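KDGF (PDB 5FQ0) probably catalyses a step in the metabolism of uronate sugars released from pectin or alginate, as a small metal-binding cupin protein. Local coordinates at residues V59-F64 / D97-D102. Numbering follows the deposited sequence.
Sequences VVQGAF and DSLVID
Gln61 lies alongside Leu99, both side chains pointing the same way from one face of the sheet. With CG anti to the backbone N (chi1 -172°), the extended glutamine chain passes Leu99 CD1 and carries its amide to the residue just before strand 98-105, where NE2 donates to Asp97 O over 3.0 Å. That bond is nearly straight (166° at the hydrogen) and in plane with both amide and carbonyl, which should help fix the amide's rotation. Leu99 O accepts from Val60 N at 3.0 Å and, weakly, from Gln61 N at 3.4 Å; Leu99 N returns a bond to Gln61 O at 2.8 Å. Two successive residues opposing one make a classic beta bulge. Val60 divides its methyls: CG2 meets Leu99 CB at 3.6 Å, while CG1 touches Ile101 CG1, also at 3.6 Å, the side chains crossing at about a right angle. Phe64 sets CZ obliquely against Val100 CG1 (3.7 Å) and Ser98 CB, with Leu99 O at the ring edge. Ser98 OG, hydrogen-bonded to Glu95 O, also takes a weak hydrogen bond from Ala63 N. This bulged antiparallel pairing belongs to the cupin beta-barrel, with nickel about 10 Å from the Val100 side chain.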
ATOM      1  N   VAL B  59      -3.500  -5.765   3.597  1.00 19.21           N
ATOM      2  CA  VAL B  59      -3.053  -7.129   3.885  1.00 18.66           C
ATOM      3  C   VAL B  59      -2.622  -7.795   2.584  1.00 19.82           C
ATOM      4  O   VAL B  59      -3.389  -7.898   1.583  1.00 18.35           O
ATOM      5  CB  VAL B  59      -4.116  -8.005   4.612  1.00 18.76           C
ATOM      6  CG1 VAL B  59      -3.572  -9.424   4.848  1.00 17.95           C
ATOM      7  CG2 VAL B  59      -4.557  -7.331   5.926  1.00 19.62           C
ATOM      8  N   VAL B  60      -1.384  -8.256   2.582  1.00 19.82           N
ATOM      9  CA  VAL B  60      -0.910  -8.939   1.364  1.00 22.50           C
ATOM     10  C   VAL B  60      -0.630 -10.442   1.516  1.00 22.44           C
ATOM     11  O   VAL B  60      -0.605 -11.142   0.513  1.00 23.27           O
ATOM     12  CB  VAL B  60       0.275  -8.245   0.686  1.00 24.44           C
ATOM     13  CG1 VAL B  60       0.053  -6.748   0.522  1.00 23.92           C
ATOM     14  CG2 VAL B  60       1.585  -8.531   1.375  1.00 24.89           C
ATOM     15  N   GLN B  61      -0.431 -10.923   2.739  1.00 21.13           N
ATOM     16  CA  GLN B  61      -0.160 -12.358   2.990  1.00 23.82           C
ATOM     17  C   GLN B  61      -0.609 -12.729   4.413  1.00 24.02           C
ATOM     18  O   GLN B  61      -0.529 -11.900   5.329  1.00 23.59           O
ATOM     19  CB  GLN B  61       1.339 -12.692   2.765  1.00 22.20           C
ATOM     20  CG  GLN B  61       1.701 -14.177   2.812  1.00 27.08           C
ATOM     21  CD  GLN B  61       3.168 -14.412   2.431  1.00 30.47           C
ATOM     22  OE1 GLN B  61       3.489 -14.473   1.247  1.00 32.71           O
ATOM     23  NE2 GLN B  61       4.065 -14.491   3.430  1.00 27.48           N
ATOM     24  N   GLY B  62      -1.069 -13.971   4.584  1.00 24.30           N
ATOM     25  CA  GLY B  62      -1.527 -14.471   5.886  1.00 24.61           C
ATOM     26  C   GLY B  62      -2.885 -13.859   6.200  1.00 25.45           C
ATOM     27  O   GLY B  62      -3.712 -13.714   5.307  1.00 26.75           O
ATOM     28  N   ALA B  63      -3.076 -13.466   7.464  1.00 25.68           N
ATOM     29  CA  ALA B  63      -4.350 -12.989   7.986  1.00 24.12           C
ATOM     30  C   ALA B  63      -4.104 -12.328   9.330  1.00 22.73           C
ATOM     31  O   ALA B  63      -3.141 -12.677  10.045  1.00 24.77           O
ATOM     32  CB  ALA B  63      -5.356 -14.139   8.121  1.00 25.22           C
ATOM     33  N   PHE B  64      -4.944 -11.342   9.634  1.00 22.25           N
ATOM     34  CA  PHE B  64      -4.900 -10.585  10.898  1.00 22.23           C
ATOM     35  C   PHE B  64      -6.305 -10.417  11.453  1.00 24.17           C
ATOM     36  O   PHE B  64      -7.260 -10.228  10.676  1.00 22.43           O
ATOM     37  CB  PHE B  64      -4.392  -9.151  10.652  1.00 21.41           C
ATOM     38  CG  PHE B  64      -2.971  -9.077  10.186  1.00 19.32           C
ATOM     39  CD1 PHE B  64      -2.644  -9.252   8.834  1.00 18.82           C
ATOM     40  CD2 PHE B  64      -1.956  -8.838  11.094  1.00 17.39           C
ATOM     41  CE1 PHE B  64      -1.306  -9.181   8.419  1.00 17.73           C
ATOM     42  CE2 PHE B  64      -0.628  -8.768  10.690  1.00 18.26           C
ATOM     43  CZ  PHE B  64      -0.297  -8.915   9.355  1.00 17.68           C
ATOM     44  N   ASP B  97       4.427 -15.600   9.091  1.00 21.76           N
ATOM     45  CA  ASP B  97       4.738 -14.699   7.975  1.00 22.54           C
ATOM     46  C   ASP B  97       3.504 -13.959   7.439  1.00 21.05           C
ATOM     47  O   ASP B  97       3.321 -13.876   6.229  1.00 19.99           O
ATOM     48  CB  ASP B  97       5.394 -15.512   6.846  1.00 23.11           C
ATOM     49  CG  ASP B  97       6.741 -16.116   7.263  1.00 23.17           C
ATOM     50  OD1 ASP B  97       7.351 -15.649   8.238  1.00 20.92           O
ATOM     51  OD2 ASP B  97       7.168 -17.085   6.610  1.00 23.90           O
ATOM     52  N   SER B  98       2.638 -13.440   8.324  1.00 21.20           N
ATOM     53  CA  SER B  98       1.538 -12.618   7.837  1.00 21.06           C
ATOM     54  C   SER B  98       2.131 -11.228   7.467  1.00 21.02           C
ATOM     55  O   SER B  98       2.908 -10.664   8.239  1.00 20.23           O
ATOM     56  CB  SER B  98       0.453 -12.470   8.897  1.00 21.88           C
ATOM     57  OG  SER B  98      -0.207 -13.708   9.091  1.00 24.49           O
ATOM     58  N   LEU B  99       1.785 -10.707   6.289  1.00 20.10           N
ATOM     59  CA  LEU B  99       2.365  -9.438   5.817  1.00 20.27           C
ATOM     60  C   LEU B  99       1.309  -8.369   5.669  1.00 19.46           C
ATOM     61  O   LEU B  99       0.256  -8.615   5.092  1.00 19.37           O
ATOM     62  CB  LEU B  99       3.063  -9.635   4.452  1.00 21.27           C
ATOM     63  CG  LEU B  99       4.200 -10.659   4.375  1.00 20.98           C
ATOM     64  CD1 LEU B  99       4.690 -10.793   2.914  1.00 23.44           C
ATOM     65  CD2 LEU B  99       5.330 -10.196   5.254  1.00 21.52           C
ATOM     66  N   VAL B 100       1.593  -7.178   6.195  1.00 19.44           N
ATOM     67  CA  VAL B 100       0.693  -6.036   5.999  1.00 18.41           C
ATOM     68  C   VAL B 100       1.555  -4.856   5.511  1.00 19.76           C
ATOM     69  O   VAL B 100       2.671  -4.627   5.992  1.00 20.20           O
ATOM     70  CB  VAL B 100      -0.153  -5.717   7.281  1.00 18.02           C
ATOM     71  CG1 VAL B 100       0.740  -5.454   8.512  1.00 16.71           C
ATOM     72  CG2 VAL B 100      -1.157  -4.572   7.053  1.00 17.04           C
ATOM     73  N   ILE B 101       1.039  -4.124   4.540  1.00 20.50           N
ATOM     74  CA  ILE B 101       1.695  -2.891   4.115  1.00 22.37           C
ATOM     75  C   ILE B 101       1.037  -1.780   4.924  1.00 21.40           C
ATOM     76  O   ILE B 101      -0.171  -1.504   4.729  1.00 19.34           O
ATOM     77  CB  ILE B 101       1.526  -2.643   2.592  1.00 22.53           C
ATOM     78  CG1 ILE B 101       1.831  -3.893   1.789  1.00 26.17           C
ATOM     79  CG2 ILE B 101       2.491  -1.566   2.135  1.00 24.64           C
ATOM     80  CD1 ILE B 101       3.193  -4.502   2.085  1.00 27.94           C
ATOM     81  N   ASP B 102       1.779  -1.193   5.866  1.00 19.96           N
ATOM     82  CA  ASP B 102       1.275  -0.011   6.552  1.00 21.12           C
ATOM     83  C   ASP B 102       1.623   1.226   5.728  1.00 21.34           C
ATOM     84  O   ASP B 102       2.792   1.433   5.389  1.00 19.88           O
ATOM     85  CB  ASP B 102       1.874   0.125   7.950  1.00 21.90           C
ATOM     86  CG  ASP B 102       1.260  -0.835   8.931  1.00 22.98           C
ATOM     87  OD1 ASP B 102       0.065  -1.180   8.770  1.00 20.32           O
ATOM     88  OD2 ASP B 102       1.980  -1.195   9.874  1.00 25.40           O
TER